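Local structure of DUF7790 domain-containing protein (Leptospira interrogans serogroup Icterohaemorrhagiae serovar copenhageni, 6ULO) at residues K155-N160 with M171-D176. The protein is of unknown function, is probably membrane-anchored, and carries a DUF7790 domain related to the NADP-binding Rossmann families. Numbering follows the deposited sequence. Where two conformers were deposited one is given.
Sequences KRHKTN and MFQTDD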
ATOM      1  N   LYS A 155      17.706  -0.463   5.796  1.00 12.91           N
ATOM      2  CA  LYS A 155      17.499  -1.353   6.931  1.00 12.96           C
ATOM      3  C   LYS A 155      16.305  -2.263   6.675  1.00 12.05           C
ATOM      4  O   LYS A 155      16.362  -3.469   6.958  1.00 12.65           O
ATOM      5  CB  LYS A 155      17.335  -0.514   8.197  1.00 16.18           C
ATOM      6  CG  LYS A 155      16.969  -1.266   9.440  1.00 20.11           C
ATOM      7  CD  LYS A 155      16.967  -0.299  10.612  1.00 23.18           C
ATOM      8  CE  LYS A 155      16.551  -0.961  11.902  1.00 26.86           C
ATOM      9  NZ  LYS A 155      16.441   0.021  13.026  1.00 29.88           N
ATOM     10  N   ARG A 156      15.216  -1.703   6.143  1.00 11.70           N
ATOM     11  CA  ARG A 156      14.039  -2.501   5.866  1.00 11.30           C
ATOM     12  C   ARG A 156      14.281  -3.529   4.768  1.00 11.31           C
ATOM     13  O   ARG A 156      13.787  -4.661   4.861  1.00 11.45           O
ATOM     14  CB  ARG A 156      12.887  -1.564   5.528  1.00 11.15           C
ATOM     15  CG  ARG A 156      11.626  -2.273   5.119  1.00 11.63           C
ATOM     16  CD  ARG A 156      10.982  -2.969   6.310  1.00 13.61           C
ATOM     17  NE  ARG A 156       9.718  -3.565   5.929  1.00 14.16           N
ATOM     18  CZ  ARG A 156       8.969  -4.325   6.728  1.00 14.23           C
ATOM     19  NH1 ARG A 156       9.365  -4.597   7.982  1.00 15.41           N
ATOM     20  NH2 ARG A 156       7.849  -4.865   6.241  1.00 15.43           N
ATOM     21  N   HIS A 157      15.064  -3.187   3.738  1.00 11.15           N
ATOM     22  CA  HIS A 157      15.397  -4.185   2.730  1.00 11.50           C
ATOM     23  C   HIS A 157      16.152  -5.363   3.347  1.00 11.62           C
ATOM     24  O   HIS A 157      15.883  -6.519   3.014  1.00 12.33           O
ATOM     25  CB  HIS A 157      16.236  -3.554   1.616  1.00 11.60           C
ATOM     26  CG  HIS A 157      15.438  -2.705   0.679  1.00 10.99           C
ATOM     27  ND1 HIS A 157      16.004  -1.777  -0.178  1.00 10.53           N
ATOM     28  CD2 HIS A 157      14.100  -2.647   0.466  1.00 11.11           C
ATOM     29  CE1 HIS A 157      15.034  -1.189  -0.875  1.00 11.97           C
ATOM     30  NE2 HIS A 157      13.876  -1.703  -0.506  1.00 11.99           N
ATOM     31  N   LYS A 158      17.099  -5.093   4.250  1.00 11.67           N
ATOM     32  CA  LYS A 158      17.866  -6.181   4.859  0.57 12.01           C
ATOM     33  C   LYS A 158      16.987  -7.040   5.753  1.00 11.42           C
ATOM     34  O   LYS A 158      17.136  -8.263   5.781  1.00 12.23           O
ATOM     35  CB  LYS A 158      19.054  -5.619   5.625  0.57 13.36           C
ATOM     36  CG  LYS A 158      19.992  -4.855   4.708  0.57 14.44           C
ATOM     37  CD  LYS A 158      21.056  -4.084   5.473  0.57 15.85           C
ATOM     38  CE  LYS A 158      21.816  -3.148   4.522  0.57 16.02           C
ATOM     39  NZ  LYS A 158      22.460  -3.895   3.409  0.57 15.34           N
ATOM     40  N   THR A 159      16.048  -6.412   6.473  1.00 11.46           N
ATOM     41  CA  THR A 159      15.077  -7.147   7.268  1.00 12.05           C
ATOM     42  C   THR A 159      14.176  -7.995   6.379  1.00 11.40           C
ATOM     43  O   THR A 159      13.893  -9.152   6.711  1.00 12.27           O
ATOM     44  CB  THR A 159      14.266  -6.153   8.087  1.00 13.82           C
ATOM     45  OG1 THR A 159      15.136  -5.620   9.088  1.00 16.59           O
ATOM     46  CG2 THR A 159      13.060  -6.826   8.728  1.00 14.79           C
ATOM     47  N   ASN A 160      13.686  -7.431   5.255  1.00 10.69           N
ATOM     48  CA  ASN A 160      12.820  -8.206   4.378  1.00 11.24           C
ATOM     49  C   ASN A 160      13.518  -9.439   3.842  1.00 11.47           C
ATOM     50  O   ASN A 160      12.886 -10.485   3.690  1.00 12.14           O
ATOM     51  CB  ASN A 160      12.293  -7.349   3.214  1.00 10.89           C
ATOM     52  CG  ASN A 160      11.202  -6.402   3.641  1.00 11.69           C
ATOM     53  OD1 ASN A 160      10.660  -6.504   4.726  1.00 12.83           O
ATOM     54  ND2 ASN A 160      10.895  -5.455   2.786  1.00 12.49           N
ATOM     55  N   MET A 171       8.711 -12.744  -2.003  1.00 11.82           N
ATOM     56  CA  MET A 171       8.167 -11.388  -2.080  1.00 10.99           C
ATOM     57  C   MET A 171       8.977 -10.640  -3.150  1.00 10.71           C
ATOM     58  O   MET A 171       9.989 -11.142  -3.658  1.00 11.70           O
ATOM     59  CB  MET A 171       8.119 -10.725  -0.679  1.00 11.09           C
ATOM     60  CG  MET A 171       9.452 -10.712   0.078  1.00 11.94           C
ATOM     61  SD  MET A 171      10.556  -9.360  -0.354  1.00 12.18           S
ATOM     62  CE  MET A 171       9.647  -7.961   0.287  1.00 12.99           C
ATOM     63  N   PHE A 172       8.481  -9.462  -3.562  1.00 11.21           N
ATOM     64  CA  PHE A 172       8.986  -8.862  -4.806  1.00 10.97           C
ATOM     65  C   PHE A 172      10.455  -8.475  -4.747  1.00 10.87           C
ATOM     66  O   PHE A 172      11.058  -8.267  -5.811  1.00 11.76           O
ATOM     67  CB  PHE A 172       8.114  -7.669  -5.248  1.00 11.27           C
ATOM     68  CG  PHE A 172       8.509  -6.329  -4.645  1.00 11.09           C
ATOM     69  CD1 PHE A 172       9.231  -5.385  -5.382  1.00 11.19           C
ATOM     70  CD2 PHE A 172       8.105  -5.981  -3.359  1.00 11.45           C
ATOM     71  CE1 PHE A 172       9.572  -4.164  -4.834  1.00 11.33           C
ATOM     72  CE2 PHE A 172       8.449  -4.760  -2.807  1.00 11.19           C
ATOM     73  CZ  PHE A 172       9.178  -3.832  -3.544  1.00 11.70           C
ATOM     74  N   GLN A 173      11.049  -8.343  -3.548  1.00 10.71           N
ATOM     75  CA  GLN A 173      12.465  -8.002  -3.455  1.00 11.47           C
ATOM     76  C   GLN A 173      13.359  -9.224  -3.476  1.00 12.49           C
ATOM     77  O   GLN A 173      14.567  -9.086  -3.666  1.00 13.73           O
ATOM     78  CB  GLN A 173      12.791  -7.166  -2.205  1.00 11.89           C
ATOM     79  CG  GLN A 173      12.033  -5.823  -2.206  1.00 11.26           C
ATOM     80  CD  GLN A 173      11.996  -5.145  -0.856  1.00 11.58           C
ATOM     81  OE1 GLN A 173      12.500  -5.686   0.132  1.00 12.20           O
ATOM     82  NE2 GLN A 173      11.316  -4.000  -0.782  1.00 11.68           N
ATOM     83  N   THR A 174      12.791 -10.412  -3.308  1.00 11.61           N
ATOM     84  CA  THR A 174      13.572 -11.629  -3.148  1.00 12.48           C
ATOM     85  C   THR A 174      13.204 -12.718  -4.146  1.00 13.34           C
ATOM     86  O   THR A 174      13.787 -13.806  -4.077  1.00 14.64           O
ATOM     87  CB  THR A 174      13.435 -12.208  -1.722  1.00 13.65           C
ATOM     88  OG1 THR A 174      12.070 -12.589  -1.498  1.00 14.71           O
ATOM     89  CG2 THR A 174      13.868 -11.229  -0.660  1.00 14.23           C
ATOM     90  N   ASP A 175      12.279 -12.462  -5.068  1.00 12.45           N
ATOM     91  CA  ASP A 175      11.830 -13.455  -6.041  1.00 13.00           C
ATOM     92  C   ASP A 175      11.783 -12.817  -7.422  1.00 12.81           C
ATOM     93  O   ASP A 175      11.136 -11.777  -7.612  1.00 13.01           O
ATOM     94  CB  ASP A 175      10.439 -13.974  -5.670  1.00 14.44           C
ATOM     95  CG  ASP A 175       9.919 -14.983  -6.684  1.00 14.99           C
ATOM     96  OD1 ASP A 175      10.455 -16.102  -6.717  1.00 16.57           O
ATOM     97  OD2 ASP A 175       9.013 -14.654  -7.460  1.00 15.70           O
ATOM     98  N   ASP A 176      12.460 -13.448  -8.386  1.00 13.53           N
ATOM     99  CA  ASP A 176      12.579 -12.849  -9.717  1.00 14.06           C
ATOM    100  C   ASP A 176      11.215 -12.643 -10.377  1.00 13.10           C
ATOM    101  O   ASP A 176      10.983 -11.602 -11.000  1.00 13.45           O
ATOM    102  CB  ASP A 176      13.477 -13.712 -10.611  1.00 14.74           C
ATOM    103  CG  ASP A 176      14.950 -13.642 -10.243  1.00 16.66           C
ATOM    104  OD1 ASP A 176      15.391 -12.666  -9.611  1.00 16.38           O
ATOM    105  OD2 ASP A 176      15.683 -14.593 -10.622  1.00 19.33           O
TER
HETATM  106  O   HOH W   1      14.944  -7.081   0.406  1.00 14.84           O
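Asn-160 ND2 donates a hydrogen bond of 3.1 Å to Gln-173 OE1. The N-H points almost straight at the oxygen (169°). The acceptor lies in the amide plane of Asn-160, but the donor sits above the carbonyl plane of Gln-173, 36° out of it. A water gives a second bond to the same oxygen, 2.8 Å from Gln-173 OE1, and also donates to His-157 O. The Gln-173 amide stands nearly perpendicular to the His-157 ring, with Gln-173 NE2 3.3 Å from His-157 CD2. His-157 NE2 is hydrogen-bonded to Glu-73 OE2. The Met-171 chain bends at chi2 and chi3, which brings CE to 3.8 Å from Asn-160 ND2. A weak hydrogen bond from Gln-173 N to Met-171 SD, 3.4 Å, accompanies this bend. Further out, the Gln-173 chain runs extended beyond CG, with its CG over the centre of the Phe-172 ring. Asn-160 OD1 sits above one face of the Arg-156 guanidinium, offset toward its rim, whose NH1 forms a salt bridge with Asp-51. Ile-117 of helix 113-120 touches both His-157 and Gln-173. The contact ties helix 139-166 to the loop that leads into helix 176-187. Two donors grip the oxygen of the buried Gln-173 and should fix the rotation of its amide.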